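Local coordinates for protein dally-like, isoform A (Drosophila melanogaster, PDB 6XTZ) that binds Wnt and Hedgehog family proteins as a GPI-anchored cell-surface glypican and shields the Wnt palmitoleate to enable signalling at a distance, at residues H68-Q72 against L463-V467; Y250-K256 against Y492-T498. The protein carries 5 engineered substitutions. All coordinates share one frame; numbering follows the deposited sequence. Where two conformers were deposited one is given.

Contact 1: residues H68-Q72 against L463-V467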
loop_
_atom_site.group_PDB
_atom_site.type_symbol
_atom_site.label_atom_id
_atom_site.label_comp_id
_atom_site.label_asym_id
_atom_site.label_seq_id
_atom_site.Cartn_x
_atom_site.Cartn_y
_atom_site.Cartn_z
ATOM N N HIS A 68 18.848 -8.263 7.433
ATOM C CA HIS A 68 18.669 -7.795 6.063
ATOM C C HIS A 68 17.204 -7.502 5.761
ATOM O O HIS A 68 16.886 -6.490 5.128
ATOM C CB HIS A 68 19.225 -8.825 5.080
ATOM C CG HIS A 68 19.134 -8.406 3.644
ATOM N ND1 HIS A 68 20.173 -7.790 2.980
ATOM C CD2 HIS A 68 18.127 -8.516 2.745
ATOM C CE1 HIS A 68 19.811 -7.539 1.735
ATOM N NE2 HIS A 68 18.574 -7.969 1.567
ATOM N N THR A 69 16.296 -8.375 6.204
ATOM C CA THR A 69 14.877 -8.143 5.950
ATOM C C THR A 69 14.353 -6.973 6.771
ATOM O O THR A 69 13.509 -6.206 6.296
ATOM C CB THR A 69 14.071 -9.409 6.244
ATOM O OG1 THR A 69 14.225 -9.768 7.622
ATOM C CG2 THR A 69 14.545 -10.559 5.366
ATOM N N LYS A 70 14.843 -6.817 8.004
ATOM C CA LYS A 70 14.400 -5.701 8.836
ATOM C C LYS A 70 14.756 -4.362 8.200
ATOM O O LYS A 70 13.945 -3.428 8.209
ATOM C CB LYS A 70 15.011 -5.808 10.233
ATOM C CG LYS A 70 14.643 -4.663 11.163
ATOM C CD LYS A 70 15.315 -4.816 12.519
ATOM C CE LYS A 70 14.958 -3.664 13.447
ATOM N NZ LYS A 70 13.495 -3.604 13.723
ATOM N N ASP A 71 15.961 -4.254 7.638
ATOM C CA ASP A 71 16.371 -3.009 6.997
ATOM C C ASP A 71 15.560 -2.741 5.735
ATOM O O ASP A 71 15.179 -1.596 5.467
ATOM C CB ASP A 71 17.865 -3.053 6.677
ATOM C CG ASP A 71 18.348 -1.801 5.976
ATOM O OD1 ASP A 71 18.338 -0.725 6.610
ATOM O OD2 ASP A 71 18.738 -1.890 4.794
ATOM N N GLN A 72 15.283 -3.784 4.950
ATOM C CA GLN A 72 14.515 -3.607 3.723
ATOM C C GLN A 72 13.068 -3.234 4.020
ATOM O O GLN A 72 12.509 -2.334 3.383
ATOM C CB GLN A 72 14.576 -4.881 2.880
ATOM C CG GLN A 72 15.947 -5.181 2.300
ATOM C CD GLN A 72 16.334 -4.213 1.202
ATOM O OE1 GLN A 72 15.502 -3.821 0.383
ATOM N NE2 GLN A 72 17.601 -3.815 1.182
ATOM N N LEU A 463 12.624 -10.305 -2.036
ATOM C CA LEU A 463 13.462 -10.438 -0.844
ATOM C C LEU A 463 14.411 -11.627 -0.918
ATOM O O LEU A 463 15.615 -11.437 -0.666
ATOM C CB LEU A 463 12.579 -10.499 0.407
ATOM C CG LEU A 463 12.270 -9.167 1.091
ATOM C CD1 LEU A 463 11.336 -9.377 2.268
ATOM C CD2 LEU A 463 13.558 -8.497 1.542
ATOM N N PRO A 464 13.973 -12.850 -1.250
ATOM C CA PRO A 464 14.951 -13.948 -1.368
ATOM C C PRO A 464 16.036 -13.678 -2.394
ATOM O O PRO A 464 17.203 -14.013 -2.158
ATOM C CB PRO A 464 14.080 -15.154 -1.756
ATOM C CG PRO A 464 12.822 -14.570 -2.292
ATOM C CD PRO A 464 12.601 -13.325 -1.501
ATOM N N HIS A 465 15.688 -13.071 -3.528
ATOM C CA HIS A 465 16.710 -12.695 -4.499
ATOM C C HIS A 465 17.602 -11.584 -3.966
ATOM O O HIS A 465 18.790 -11.525 -4.307
ATOM C CB HIS A 465 16.054 -12.274 -5.812
ATOM C CG HIS A 465 15.196 -13.338 -6.418
ATOM N ND1 HIS A 465 15.671 -14.239 -7.347
ATOM C CD2 HIS A 465 13.896 -13.659 -6.214
ATOM C CE1 HIS A 465 14.699 -15.063 -7.696
ATOM N NE2 HIS A 465 13.611 -14.732 -7.022
ATOM N N SER A 466 17.058 -10.703 -3.125
ATOM C CA SER A 466 17.870 -9.638 -2.546
ATOM C C SER A 466 18.808 -10.181 -1.475
ATOM O O SER A 466 19.960 -9.741 -1.369
ATOM C CB SER A 466 16.969 -8.546 -1.972
ATOM O OG SER A 466 17.728 -7.567 -1.285
ATOM N N VAL A 467 18.336 -11.138 -0.674
ATOM C CA VAL A 467 19.173 -11.712 0.376
ATOM C C VAL A 467 20.340 -12.487 -0.227
ATOM O O VAL A 467 21.466 -12.432 0.280
ATOM C CB VAL A 467 18.323 -12.594 1.309
ATOM C CG1 VAL A 467 19.206 -13.311 2.321
ATOM C CG2 VAL A 467 17.273 -11.758 2.020
#
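His68 and Thr69 on the long helix 51-110 of the glypican core meet Leu463, Ser466 and Val467 at the end of the short helix 459-467. The one polar link is between the His68 ring and the Ser466 hydroxyl. Ser466 OG lies in the plane of the imidazole, at its edge, 3.0 Å from His68 NE2. The bond is fairly straight, at 157°, and either group could donate. His68 CG stands anti to the backbone N (chi1 -178°), which carries the ring toward the other helix, with NE2 at the serine.

Val467 lies over one face of the same ring. Its CA makes a CH-pi contact with the His68 ring, 4.3 Å from the centroid and offset toward the rim. Val467 CG2 presses on the ring carbon His68 CD2 at 3.4 Å. An alanine at this position would remove the ring, and Ser466 OG would probably lose this partner while Val467 lost the flat surface it packs on.

The two segments belong to the elongated, almost all-helical glypican fold. At an axis separation of 10.9 Å and an angle of 120° the contact is made by side chains. Leu463 CD2 reaches toward the long helix and meets Gln72 CB at 4.0 Å. Thr69 CG2 makes looser contacts, with Leu463 CD2 and Val467 CG2 each at 4.5 Å. The Thr69 hydroxyl turns back instead to the carbonyl of Leu65 in its own helix. On another side of helix 459-467, Pro464 and Val467 pack on Ile255 of helix 248-258.

Contact 2: residues Y250-K256 against Y492-T498; sequences YCVNVIK and YMHSITT
The Tyr492 ring has Tyr250 CB over the centre of one face and the backbone N of His494 near the rim of the other. Tyr250 CB is 3.6 Å from the centroid of the Tyr492 ring, a CH-pi contact. The Tyr250 ring itself sits obliquely, its plane 33° from that of Tyr492. At the edge of the Tyr492 ring, in its plane, is Asn253 ND2.

This is a loop that runs alongside helix 248-258, in the same direction, in the disulfide-rich part of the glypican core; Cys251 of this helix is joined to Cys468. Asn253 docks the loop with both ends of its amide. Asn253 OD1 accepts from Thr497 N at 3.0 Å, with an N-H...O angle of 162°. Asn253 ND2 donates to Ser495 O at 3.2 Å, from above that carbonyl plane. ND2 also points to Tyr492 OH, whose position is less certain. Two backbone groups of the loop thus hold the amide's rotation.

Beside this, Val252 CG1 touches Ile496 CG2 at 4.0 Å. Lys256 is extended beyond CG and runs past Ile496 CG2, which lies 3.4 Å from its NZ. The ammonium ends on the loop backbone, with Lys256 NZ 3.0 Å from Thr497 O.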
loop_
_atom_site.group_PDB
_atom_site.type_symbol
_atom_site.label_atom_id
_atom_site.label_comp_id
_atom_site.label_asym_id
_atom_site.label_seq_id
_atom_site.Cartn_x
_atom_site.Cartn_y
_atom_site.Cartn_z
ATOM N N TYR A 250 19.448 -22.591 -5.206
ATOM C CA TYR A 250 19.433 -23.238 -3.900
ATOM C C TYR A 250 19.243 -22.212 -2.789
ATOM O O TYR A 250 18.415 -22.399 -1.889
ATOM C CB TYR A 250 20.724 -24.037 -3.707
ATOM C CG TYR A 250 20.881 -24.685 -2.348
ATOM C CD1 TYR A 250 19.792 -25.236 -1.682
ATOM C CD2 TYR A 250 22.128 -24.765 -1.741
ATOM C CE1 TYR A 250 19.940 -25.828 -0.442
ATOM C CE2 TYR A 250 22.286 -25.360 -0.506
ATOM C CZ TYR A 250 21.189 -25.890 0.140
ATOM O OH TYR A 250 21.341 -26.480 1.374
ATOM N N CYS A 251 19.997 -21.110 -2.844
ATOM C CA CYS A 251 19.830 -20.048 -1.855
ATOM C C CYS A 251 18.426 -19.458 -1.907
ATOM O O CYS A 251 17.804 -19.229 -0.863
ATOM C CB CYS A 251 20.878 -18.956 -2.074
ATOM S SG CYS A 251 20.752 -17.552 -0.940
ATOM N N VAL A 252 17.910 -19.202 -3.114
ATOM C CA VAL A 252 16.594 -18.577 -3.240
ATOM C C VAL A 252 15.515 -19.471 -2.639
ATOM O O VAL A 252 14.613 -18.995 -1.939
ATOM C CB VAL A 252 16.294 -18.240 -4.713
ATOM C CG1 VAL A 252 14.849 -17.792 -4.874
ATOM C CG2 VAL A 252 17.241 -17.160 -5.212
ATOM N N ASN A 253 15.595 -20.780 -2.893
ATOM C CA ASN A 253 14.603 -21.698 -2.344
ATOM C C ASN A 253 14.640 -21.728 -0.823
ATOM O O ASN A 253 13.596 -21.880 -0.180
ATOM C CB ASN A 253 14.818 -23.103 -2.907
ATOM C CG ASN A 253 14.325 -23.240 -4.330
ATOM O OD1 ASN A 253 13.383 -22.561 -4.738
ATOM N ND2 ASN A 253 14.957 -24.124 -5.094
ATOM N N VAL A 254 15.825 -21.585 -0.229
ATOM C CA VAL A 254 15.931 -21.608 1.226
ATOM C C VAL A 254 15.327 -20.343 1.824
ATOM O O VAL A 254 14.535 -20.403 2.773
ATOM C CB VAL A 254 17.397 -21.797 1.657
ATOM C CG1 VAL A 254 17.529 -21.673 3.168
ATOM C CG2 VAL A 254 17.912 -23.148 1.188
ATOM N N ILE A 255 15.687 -19.180 1.278
ATOM C CA ILE A 255 15.146 -17.928 1.801
ATOM C C ILE A 255 13.640 -17.862 1.579
ATOM O O ILE A 255 12.897 -17.359 2.430
ATOM C CB ILE A 255 15.865 -16.721 1.174
ATOM C CG1 ILE A 255 17.382 -16.900 1.253
ATOM C CG2 ILE A 255 15.461 -15.440 1.888
ATOM C CD1 ILE A 255 17.919 -16.930 2.662
ATOM N N LYS A 256 13.163 -18.370 0.438
ATOM C CA LYS A 256 11.723 -18.417 0.197
ATOM C C LYS A 256 11.011 -19.232 1.271
ATOM O O LYS A 256 9.906 -18.880 1.697
ATOM C CB LYS A 256 11.429 -18.992 -1.189
ATOM C CG LYS A 256 11.537 -17.986 -2.321
ATOM C CD LYS A 256 10.912 -18.533 -3.595
ATOM C CE LYS A 256 10.772 -17.452 -4.654
ATOM N NZ LYS A 256 9.978 -17.927 -5.820
ATOM N N TYR A 492 22.540 -27.864 -8.990
ATOM C CA TYR A 492 21.351 -27.899 -8.147
ATOM C C TYR A 492 20.166 -28.372 -8.979
ATOM O O TYR A 492 19.795 -27.727 -9.967
ATOM C CB TYR A 492 21.092 -26.521 -7.544
ATOM C CG TYR A 492 19.920 -26.467 -6.591
ATOM C CD1 TYR A 492 19.956 -27.135 -5.374
ATOM C CD2 TYR A 492 18.783 -25.735 -6.903
ATOM C CE1 TYR A 492 18.887 -27.082 -4.498
ATOM C CE2 TYR A 492 17.710 -25.677 -6.035
ATOM C CZ TYR A 492 17.766 -26.350 -4.835
ATOM O OH TYR A 492 16.695 -26.291 -3.971
ATOM N N MET A 493 19.572 -29.500 -8.582
ATOM C CA MET A 493 18.564 -30.145 -9.419
ATOM C C MET A 493 17.249 -29.375 -9.409
ATOM O O MET A 493 16.645 -29.147 -10.463
ATOM C CB MET A 493 18.348 -31.586 -8.956
ATOM C CG MET A 493 19.570 -32.487 -9.093
ATOM S SD MET A 493 19.997 -32.881 -10.802
ATOM C CE MET A 493 21.276 -31.673 -11.142
ATOM N N HIS A 494 16.787 -28.973 -8.229
ATOM C CA HIS A 494 15.485 -28.337 -8.112
ATOM C C HIS A 494 15.488 -26.957 -8.766
ATOM O O HIS A 494 16.530 -26.317 -8.936
ATOM C CB HIS A 494 15.079 -28.214 -6.644
ATOM C CG HIS A 494 15.171 -29.501 -5.885
ATOM N ND1 HIS A 494 14.111 -30.373 -5.767
ATOM C CD2 HIS A 494 16.198 -30.064 -5.205
ATOM C CE1 HIS A 494 14.480 -31.418 -5.047
ATOM N NE2 HIS A 494 15.742 -31.254 -4.694
ATOM N N SER A 495 14.298 -26.505 -9.141
ATOM C CA SER A 495 14.098 -25.166 -9.667
ATOM C C SER A 495 13.467 -24.280 -8.600
ATOM O O SER A 495 13.000 -24.750 -7.560
ATOM C CB SER A 495 13.223 -25.205 -10.925
ATOM O OG SER A 495 11.939 -25.733 -10.638
ATOM N N ILE A 496 13.466 -22.973 -8.867
ATOM C CA ILE A 496 12.894 -22.023 -7.918
ATOM C C ILE A 496 11.410 -22.317 -7.760
ATOM O O ILE A 496 10.638 -22.242 -8.725
ATOM C CB ILE A 496 13.143 -20.583 -8.375
ATOM C CG1 ILE A 496 14.644 -20.279 -8.383
ATOM C CG2 ILE A 496 12.408 -19.604 -7.472
ATOM C CD1 ILE A 496 14.977 -18.852 -8.766
ATOM N N THR A 497 11.005 -22.660 -6.541
ATOM C CA THR A 497 9.640 -23.089 -6.288
ATOM C C THR A 497 8.696 -21.896 -6.190
ATOM O O THR A 497 9.082 -20.797 -5.780
ATOM C CB THR A 497 9.565 -23.911 -4.999
ATOM O OG1 THR A 497 8.200 -24.242 -4.717
ATOM C CG2 THR A 497 10.144 -23.128 -3.831
ATOM N N THR A 498 7.441 -22.128 -6.583
ATOM C CA THR A 498 6.382 -21.137 -6.447
ATOM C C THR A 498 5.157 -21.710 -5.745
ATOM O O THR A 498 4.100 -21.068 -5.745
ATOM C CB THR A 498 5.976 -20.576 -7.816
ATOM O OG1 THR A 498 5.591 -21.652 -8.680
ATOM C CG2 THR A 498 7.132 -19.810 -8.445
#

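From the N terminus the chain passes 68-72 on helix 51-110, then 250-256 on helix 248-258. It reaches 463-467 at the end of helix 459-467. Segment 492-498 lies in the loop that follows. Contact 1 closes a loop of 390 residues and contact 2 one of 235. The two loops cross, since their segments alternate along the chain. Helix 459-467 lies between: contact 1 ties it to the long helix, and its Pro464 CG packs on Lys256 CG of contact 2 at 3.6 Å. The Cys251-Cys468 disulfide joins helix 248-258 to the residue just after helix 459-467. Long helix, short helices and loop are thus joined in layers, with contact centres about 16 Å apart.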